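Alkaline serine protease (Thermobifida fusca, PDB 2PFE) probably cleaves peptide bonds within proteins as a serine endopeptidase of the S1 family, this chain being the mature protease part of a longer precursor. Local coordinates at residues V63-T66 with T70-P73; F20-G25 with G29-G34; S95-S100 with T129-C134; P73-Y78 with V83-S88. One frame throughout, in Å; residues are numbered along the deposited sequence.

Interaction 1: residues V63-T66 with T70-P73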
# COMPACT_ATOMS: atom_id res chain seq x y z
N VAL A 63 -4.99 2.68 -8.59
CA VAL A 63 -6.38 3.00 -8.86
C VAL A 63 -6.48 4.45 -9.33
O VAL A 63 -5.98 5.34 -8.65
CB VAL A 63 -7.25 2.77 -7.59
CG1 VAL A 63 -8.67 3.35 -7.79
CG2 VAL A 63 -7.30 1.27 -7.27
N ARG A 64 -7.09 4.67 -10.49
CA ARG A 64 -7.39 6.02 -10.94
C ARG A 64 -8.72 6.45 -10.35
O ARG A 64 -9.72 5.75 -10.47
CB ARG A 64 -7.40 6.12 -12.47
CG ARG A 64 -7.42 7.57 -13.01
CD ARG A 64 -7.49 7.63 -14.55
NE ARG A 64 -6.89 6.46 -15.21
CZ ARG A 64 -5.73 6.45 -15.89
NH1 ARG A 64 -4.98 7.55 -16.03
NH2 ARG A 64 -5.32 5.31 -16.43
N ILE A 65 -8.71 7.60 -9.71
CA ILE A 65 -9.92 8.15 -9.08
C ILE A 65 -10.62 9.18 -9.98
O ILE A 65 -10.14 9.46 -11.09
CB ILE A 65 -9.60 8.75 -7.69
CG1 ILE A 65 -8.58 9.88 -7.83
CG2 ILE A 65 -9.06 7.66 -6.76
CD1 ILE A 65 -8.44 10.76 -6.59
N THR A 66 -11.74 9.72 -9.51
CA THR A 66 -12.52 10.71 -10.26
C THR A 66 -12.40 12.07 -9.57
O THR A 66 -11.74 12.19 -8.53
CB THR A 66 -14.01 10.30 -10.38
OG1 THR A 66 -14.67 10.46 -9.12
CG2 THR A 66 -14.14 8.84 -10.85
N THR A 70 -9.99 13.73 -3.79
CA THR A 70 -8.80 14.57 -3.89
C THR A 70 -7.57 13.91 -3.27
O THR A 70 -7.61 13.47 -2.12
CB THR A 70 -9.02 15.96 -3.22
OG1 THR A 70 -10.21 16.56 -3.75
CG2 THR A 70 -7.84 16.89 -3.49
N VAL A 71 -6.47 13.90 -4.02
CA VAL A 71 -5.20 13.37 -3.53
C VAL A 71 -4.57 14.27 -2.44
O VAL A 71 -4.69 15.50 -2.47
CB VAL A 71 -4.20 13.12 -4.69
CG1 VAL A 71 -4.71 11.99 -5.58
CG2 VAL A 71 -3.90 14.40 -5.49
N THR A 72 -3.95 13.62 -1.46
CA THR A 72 -3.21 14.29 -0.40
C THR A 72 -1.88 13.55 -0.20
O THR A 72 -1.76 12.36 -0.53
CB THR A 72 -3.99 14.32 0.95
OG1 THR A 72 -3.88 13.04 1.60
CG2 THR A 72 -5.47 14.73 0.77
N PRO A 73 -0.87 14.25 0.36
CA PRO A 73 0.35 13.53 0.73
C PRO A 73 0.26 12.92 2.13
O PRO A 73 1.26 12.86 2.85
CB PRO A 73 1.39 14.63 0.72
CG PRO A 73 0.65 15.84 1.18
CD PRO A 73 -0.75 15.70 0.60
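The side chain of Ile-65 carries the contact: its CD1 methyl comes within 4.1 Å of Val-71 CG1, the two branched chains meeting at a slant rather than lying alongside each other. Ile-65 has its CB turned toward 70-73. From there CG1 sits between the backbone N and the carbonyl carbon (chi1 60°), and an extended chi2 (166°) carries CD1 out toward Val-71. The same methyl lies 4.4 Å from Thr-70 N, which brings part of that backbone under its cover.

Ile-65 lies on strand 60-65 of the N-terminal barrel, whereas 70-73 belongs to strand 70-72, which pairs with strand 2-5 near the N-terminus. Ile-65 also packs on Ile-3 and Thr-28, and Val-71 on Thr-28, placing the pair at the junction of the two sheets. Backbone bonds are made with other strands: Ile-65 pairs with Thr-28, and Thr-70 with Ala-1 and Ile-3. With just 85 Å² buried and methyl groups doing the touching, the attraction is dispersive and weakly directional, so shape rather than bond geometry governs how these segments meet.

Interaction 2: residues F20-G25 with G29-G34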
# COMPACT_ATOMS: atom_id res chain seq x y z
N PHE A 20 -0.76 5.06 -1.30
CA PHE A 20 -0.28 6.44 -1.37
C PHE A 20 -0.97 7.15 -2.54
O PHE A 20 -1.07 6.58 -3.63
CB PHE A 20 1.23 6.50 -1.66
CG PHE A 20 2.11 5.92 -0.58
CD1 PHE A 20 2.61 4.63 -0.67
CD2 PHE A 20 2.46 6.68 0.53
CE1 PHE A 20 3.45 4.10 0.34
CE2 PHE A 20 3.28 6.16 1.54
CZ PHE A 20 3.78 4.88 1.43
N SER A 21 -1.41 8.38 -2.33
CA SER A 21 -1.83 9.21 -3.47
C SER A 21 -0.72 9.31 -4.52
O SER A 21 0.47 9.46 -4.17
CB SER A 21 -2.20 10.63 -3.03
OG SER A 21 -3.38 10.64 -2.24
N VAL A 22 -1.12 9.23 -5.79
CA VAL A 22 -0.19 9.38 -6.92
C VAL A 22 -0.80 10.24 -8.02
O VAL A 22 -2.01 10.47 -8.03
CB VAL A 22 0.23 8.00 -7.54
CG1 VAL A 22 1.04 7.15 -6.56
CG2 VAL A 22 -0.98 7.23 -8.09
N ARG A 23 0.05 10.72 -8.92
CA ARG A 23 -0.38 11.36 -10.16
C ARG A 23 0.22 10.63 -11.35
O ARG A 23 1.30 10.04 -11.25
CB ARG A 23 0.09 12.83 -10.22
CG ARG A 23 -0.42 13.70 -9.11
CD ARG A 23 0.20 15.09 -9.21
NE ARG A 23 -0.18 15.92 -8.07
CZ ARG A 23 -1.37 16.49 -7.92
NH1 ARG A 23 -2.32 16.35 -8.84
NH2 ARG A 23 -1.62 17.23 -6.83
N GLN A 24 -0.48 10.67 -12.49
CA GLN A 24 0.07 10.23 -13.75
C GLN A 24 -0.32 11.31 -14.74
O GLN A 24 -1.47 11.39 -15.17
CB GLN A 24 -0.51 8.88 -14.18
CG GLN A 24 0.16 8.30 -15.44
CD GLN A 24 -0.42 6.96 -15.85
OE1 GLN A 24 -1.53 6.89 -16.38
NE2 GLN A 24 0.33 5.88 -15.61
N GLY A 25 0.65 12.16 -15.07
CA GLY A 25 0.37 13.36 -15.85
C GLY A 25 -0.72 14.16 -15.16
O GLY A 25 -0.54 14.63 -14.03
N GLY A 29 -4.73 9.36 -8.49
CA GLY A 29 -5.13 8.05 -8.01
C GLY A 29 -4.35 7.66 -6.80
O GLY A 29 -3.81 8.50 -6.09
N PHE A 30 -4.28 6.36 -6.54
CA PHE A 30 -3.48 5.92 -5.43
C PHE A 30 -2.84 4.58 -5.74
O PHE A 30 -3.43 3.75 -6.43
CB PHE A 30 -4.29 5.90 -4.13
CG PHE A 30 -5.51 5.02 -4.16
CD1 PHE A 30 -5.42 3.67 -3.83
CD2 PHE A 30 -6.78 5.55 -4.45
CE1 PHE A 30 -6.57 2.85 -3.83
CE2 PHE A 30 -7.92 4.73 -4.44
CZ PHE A 30 -7.81 3.39 -4.13
N ALA A 31 -1.61 4.40 -5.27
CA ALA A 31 -0.94 3.10 -5.29
C ALA A 31 -1.60 2.15 -4.30
O ALA A 31 -2.10 2.56 -3.25
CB ALA A 31 0.54 3.25 -4.96
N THR A 32 -1.51 0.87 -4.64
CA THR A 32 -2.10 -0.18 -3.85
C THR A 32 -1.42 -1.51 -4.20
O THR A 32 -0.47 -1.52 -5.00
CB THR A 32 -3.64 -0.25 -4.03
OG1 THR A 32 -4.18 -1.20 -3.11
CG2 THR A 32 -4.06 -0.60 -5.46
N ALA A 33 -1.90 -2.60 -3.61
CA ALA A 33 -1.44 -3.94 -3.93
C ALA A 33 -2.12 -4.42 -5.21
O ALA A 33 -3.33 -4.22 -5.41
CB ALA A 33 -1.76 -4.89 -2.77
N GLY A 34 -1.36 -5.11 -6.07
CA GLY A 34 -1.90 -5.71 -7.29
C GLY A 34 -3.02 -6.69 -7.02
O GLY A 34 -3.98 -6.79 -7.80
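Val-22 pairs with Gly-29 and Ser-21 with Phe-30 in an antiparallel beta hairpin of the N-terminal barrel of this chymotrypsin-like fold. The short strand axes run at 121° to each other, far from 180°, consistent with a strongly twisted or coiled antiparallel pair.

Among the hydrogen bonds, Val-22 and Gly-29 are joined twice. Val-22 N reaches Gly-29 O at 2.8 Å with an almost straight N-H...O angle of 169°, although it approaches from above the carbonyl plane; Gly-29 N returns a bond to Val-22 O at 3.0 Å. Ala-31 N donates to Phe-20 O at 2.8 Å, while the reverse bond from Phe-20 N is weak.

The non-hydrogen-bonded pair of Ser-21 and Phe-30 contributes two CA-H...O contacts: Phe-30 CA lies 3.1 Å from Phe-20 O, and Ser-21 CA 3.4 Å from Gly-29 O. The buried hydroxyl of Ser-21 is bonded to Thr-72 O.

Apolar packing occupies the face bearing Val-22 and Ala-31, where Val-22 CG1 meets Ala-31 CB at 4.2 Å. Leu-176 and Ile-172 of helix 172-179 cover Val-22 and Ala-31 respectively. On the other face, Phe-30 has CG between its backbone N and carbonyl carbon (chi1 58°); its ring leaves the hairpin to meet Tyr-9 edge-to-face, while its CB rests 3.3 Å from Phe-20 O.

Interaction 3: residues S95-S100 with T129-C134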
# COMPACT_ATOMS: atom_id res chain seq x y z
N SER A 95 16.03 -1.32 9.47
CA SER A 95 15.36 -0.08 9.87
C SER A 95 13.99 -0.35 10.50
O SER A 95 13.33 -1.33 10.15
CB SER A 95 15.14 0.81 8.64
OG SER A 95 14.54 2.04 9.02
N SER A 96 13.56 0.53 11.40
CA SER A 96 12.17 0.52 11.81
C SER A 96 11.29 0.91 10.64
O SER A 96 11.72 1.62 9.71
CB SER A 96 11.97 1.52 12.96
OG SER A 96 12.34 2.81 12.54
N VAL A 97 10.03 0.47 10.69
CA VAL A 97 9.08 0.82 9.67
C VAL A 97 7.69 0.66 10.28
O VAL A 97 7.50 -0.14 11.21
CB VAL A 97 9.28 -0.07 8.41
CG1 VAL A 97 8.93 -1.53 8.70
CG2 VAL A 97 8.51 0.46 7.20
N CYS A 98 6.73 1.45 9.80
CA CYS A 98 5.34 1.30 10.24
C CYS A 98 4.43 1.23 9.05
O CYS A 98 4.74 1.79 7.99
CB CYS A 98 4.91 2.49 11.10
SG CYS A 98 5.89 2.75 12.63
N ARG A 99 3.31 0.53 9.22
CA ARG A 99 2.26 0.44 8.21
C ARG A 99 0.93 0.94 8.75
O ARG A 99 0.67 0.92 9.97
CB ARG A 99 2.10 -0.99 7.68
CG ARG A 99 1.96 -2.10 8.74
CD ARG A 99 1.08 -3.25 8.25
NE ARG A 99 -0.28 -2.77 8.07
CZ ARG A 99 -1.20 -2.79 9.04
NH1 ARG A 99 -0.94 -3.34 10.22
NH2 ARG A 99 -2.39 -2.25 8.83
N SER A 100 0.10 1.41 7.83
CA SER A 100 -1.25 1.86 8.13
C SER A 100 -2.26 1.08 7.31
O SER A 100 -2.07 0.88 6.13
CB SER A 100 -1.38 3.36 7.82
OG SER A 100 -2.67 3.86 8.13
N THR A 129 9.61 -7.28 0.63
CA THR A 129 10.36 -7.00 1.84
C THR A 129 9.63 -7.56 3.05
O THR A 129 8.47 -7.22 3.26
CB THR A 129 10.57 -5.48 2.01
OG1 THR A 129 11.32 -5.00 0.89
CG2 THR A 129 11.32 -5.16 3.31
N ARG A 130 10.29 -8.43 3.80
CA ARG A 130 9.74 -9.05 5.00
C ARG A 130 9.97 -8.14 6.20
O ARG A 130 11.08 -7.59 6.37
CB ARG A 130 10.38 -10.44 5.23
CG ARG A 130 9.82 -11.13 6.42
CD ARG A 130 10.44 -12.50 6.58
NE ARG A 130 11.70 -12.45 7.34
CZ ARG A 130 12.87 -12.95 6.93
NH1 ARG A 130 12.99 -13.56 5.75
NH2 ARG A 130 13.93 -12.86 7.71
N THR A 131 8.94 -7.97 7.02
CA THR A 131 9.05 -7.21 8.26
C THR A 131 8.43 -7.97 9.43
O THR A 131 7.65 -8.90 9.24
CB THR A 131 8.35 -5.82 8.19
OG1 THR A 131 6.95 -5.96 8.50
CG2 THR A 131 8.50 -5.17 6.80
N THR A 132 8.73 -7.50 10.63
CA THR A 132 8.13 -8.05 11.83
C THR A 132 6.81 -7.39 12.24
O THR A 132 6.27 -7.76 13.28
CB THR A 132 9.07 -7.89 13.02
OG1 THR A 132 9.31 -6.49 13.24
CG2 THR A 132 10.39 -8.68 12.81
N ALA A 133 6.29 -6.42 11.46
CA ALA A 133 4.99 -5.84 11.75
C ALA A 133 3.86 -6.82 11.45
O ALA A 133 4.02 -7.68 10.59
CB ALA A 133 4.80 -4.56 10.95
N CYS A 134 2.73 -6.68 12.15
CA CYS A 134 1.57 -7.54 11.91
C CYS A 134 0.58 -6.85 10.96
O CYS A 134 0.62 -5.63 10.79
CB CYS A 134 0.87 -7.87 13.22
SG CYS A 134 0.20 -6.37 14.07
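Arg-99 NH1 is held by two oxygens: it donates to Cys-134 O at 2.8 Å and is also hydrogen-bonded to Thr-104 OG1. The bond to Cys-134 is bent, with an N-H...O angle of 135°, and the carbonyl lies at the guanidinium edge, tilted somewhat from its plane. To bring the group there, CG sits between the backbone N and the carbonyl carbon, and the chain then bends at chi2 (148°) and chi3 (-66°). Its other terminal nitrogen, NH2, forms a salt bridge with Asp-139, a residue of the pocket that holds the sulfonyl inhibitor. A leucine here would probably leave the Asp-139 carboxylate without its mate and the Cys-134 carbonyl without this donor.

The remaining contacts across are between carbon atoms. Val-97 CG1 meets Thr-131 CG2 at 4.1 Å, the side chains crossing at about a right angle, and Arg-99 CG lies 4.4 Å from Ala-133 CB. Internal to 129-134, Thr-131 OG1 accepts from Ala-133 N at 3.1 Å, an ST turn. Within the closed C-terminal barrel, strand 105-113 separates strands 96-101 and 128-131 in sheet order, so Val-97 and Thr-131 meet across the interior; Arg-99 reaches the loop that follows strand 128-131, with Trp-144 of strand 143-146 touching both Arg-99 and Thr-131.

Interaction 4: residues P73-Y78 with V83-S88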
# COMPACT_ATOMS: atom_id res chain seq x y z
N PRO A 73 -0.87 14.25 0.36
CA PRO A 73 0.35 13.53 0.73
C PRO A 73 0.26 12.92 2.13
O PRO A 73 1.26 12.86 2.85
CB PRO A 73 1.39 14.63 0.72
CG PRO A 73 0.65 15.84 1.18
CD PRO A 73 -0.75 15.70 0.60
N LEU A 74 -0.93 12.46 2.52
CA LEU A 74 -1.18 12.09 3.90
C LEU A 74 -1.34 10.59 4.08
O LEU A 74 -1.83 9.89 3.18
CB LEU A 74 -2.43 12.77 4.41
CG LEU A 74 -2.32 14.29 4.48
CD1 LEU A 74 -3.65 14.89 4.92
CD2 LEU A 74 -1.17 14.72 5.41
N VAL A 75 -0.93 10.12 5.26
CA VAL A 75 -1.20 8.75 5.72
C VAL A 75 -1.89 8.83 7.09
O VAL A 75 -1.52 9.67 7.92
CB VAL A 75 0.10 7.91 5.80
CG1 VAL A 75 -0.13 6.60 6.58
CG2 VAL A 75 0.64 7.61 4.38
N ASN A 76 -2.89 7.98 7.30
CA ASN A 76 -3.61 7.94 8.56
C ASN A 76 -2.75 7.29 9.65
O ASN A 76 -2.24 6.17 9.48
CB ASN A 76 -4.93 7.19 8.36
CG ASN A 76 -5.91 7.40 9.51
OD1 ASN A 76 -5.53 7.77 10.62
ND2 ASN A 76 -7.17 7.11 9.24
N ARG A 77 -2.58 8.02 10.75
CA ARG A 77 -1.75 7.58 11.86
C ARG A 77 -2.57 6.77 12.86
O ARG A 77 -2.02 6.11 13.74
CB ARG A 77 -1.08 8.82 12.49
CG ARG A 77 -0.27 8.61 13.75
CD ARG A 77 0.86 7.61 13.53
NE ARG A 77 1.72 7.48 14.71
CZ ARG A 77 1.45 6.74 15.78
NH1 ARG A 77 0.31 6.06 15.87
NH2 ARG A 77 2.31 6.71 16.79
N TYR A 78 -3.89 6.83 12.72
CA TYR A 78 -4.85 6.06 13.52
C TYR A 78 -4.87 6.41 15.00
O TYR A 78 -5.29 5.61 15.84
CB TYR A 78 -4.73 4.55 13.26
CG TYR A 78 -5.47 4.20 12.00
CD1 TYR A 78 -4.79 4.02 10.79
CD2 TYR A 78 -6.86 4.11 11.99
CE1 TYR A 78 -5.47 3.71 9.62
CE2 TYR A 78 -7.56 3.82 10.83
CZ TYR A 78 -6.86 3.60 9.64
OH TYR A 78 -7.60 3.32 8.52
N VAL A 83 0.33 11.43 9.14
CA VAL A 83 1.75 11.63 8.82
C VAL A 83 1.87 12.15 7.38
O VAL A 83 1.17 11.67 6.47
CB VAL A 83 2.60 10.32 8.98
CG1 VAL A 83 4.09 10.62 8.83
CG2 VAL A 83 2.34 9.64 10.32
N THR A 84 2.75 13.13 7.16
CA THR A 84 2.96 13.67 5.82
C THR A 84 4.11 12.95 5.13
O THR A 84 5.20 12.81 5.69
CB THR A 84 3.25 15.18 5.86
OG1 THR A 84 2.13 15.84 6.45
CG2 THR A 84 3.47 15.74 4.44
N VAL A 85 3.83 12.46 3.92
CA VAL A 85 4.81 11.78 3.06
C VAL A 85 5.61 12.85 2.31
O VAL A 85 5.04 13.71 1.64
CB VAL A 85 4.10 10.86 2.04
CG1 VAL A 85 5.11 10.16 1.15
CG2 VAL A 85 3.24 9.83 2.75
N THR A 86 6.93 12.83 2.47
CA THR A 86 7.78 13.84 1.81
C THR A 86 8.66 13.27 0.68
O THR A 86 9.34 14.01 -0.02
CB THR A 86 8.69 14.55 2.81
OG1 THR A 86 9.58 13.61 3.40
CG2 THR A 86 7.90 15.24 3.92
N GLY A 87 8.65 11.95 0.51
CA GLY A 87 9.50 11.31 -0.48
C GLY A 87 9.42 9.80 -0.35
O GLY A 87 8.60 9.28 0.43
N SER A 88 10.25 9.09 -1.11
CA SER A 88 10.30 7.63 -1.07
C SER A 88 11.73 7.10 -1.01
O SER A 88 12.09 6.11 -1.66
CB SER A 88 9.54 7.03 -2.26
OG SER A 88 10.12 7.45 -3.48
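Val-85 N donates to Pro-73 O at 2.8 Å with an N-H...O angle of 175°, approaching nearly along the C=O axis. Val-75 and Val-83 form a reciprocal pair: Val-75 N to Val-83 O is 2.9 Å and Val-83 N to Val-75 O is 2.8 Å. Both donors lie in the plane of the carbonyl they address, the geometry of a regular hydrogen-bonded antiparallel pair. Between these rungs stands the non-hydrogen-bonded pair of Leu-74 and Thr-84, whose CA groups turn C-H bonds toward Val-83 O and Pro-73 O.

This ladder defines the short beta hairpin of strands 74-76 and 82-84, in the passage from the N-terminal to the C-terminal barrel of the chymotrypsin-like fold. Toward its loop Asn-76 OD1 accepts from Tyr-78 N at 2.8 Å, making an Asx turn. The amide nitrogen ND2 of the same asparagine lies over the Tyr-78 ring, near its rim, and bonds Asn-7 OD1.

Side chains pack on both faces. Val-75 CG2 and Val-85 CG2 meet at 3.8 Å, each being the branch anti to its own carbonyl carbon, and Leu-145 of strand 143-146 touches both residues. On the face bearing Leu-74 and Thr-84, Leu-74 CD2 comes 3.6 Å from Thr-84 OG1. Farther out, Arg-77 bends at chi2 (59°), bringing the aliphatic part of its chain over Val-83, with CD 4.1 Å from Val-83 CG2, while its guanidinium makes a cation-pi contact with Trp-106.

How the interactions relate
Along the chain the contacts come in the order 2, 1, 4, 3, and in space they lead from the N-terminal barrel to the C-terminal one. Interactions 1 and 2 have centres about 7 Å apart and both reach the six-stranded sheet, interaction 1 through strand 60-65 alone, the neighbour of 27-32. Interaction 4 follows directly from interaction 1 through Pro-73, where the chain turns a corner. Its centre is about 14 Å from that of interaction 2, and Phe-20 packs on Val-75 and Val-85. Ser-100 joins it to interaction 3, their centres about 15 Å apart. Interactions 1 and 3, whose centres are about 25 Å apart, do not touch. Through Phe-20 on one side and Ser-100 on the other, the 74-84 hairpin touches both barrels.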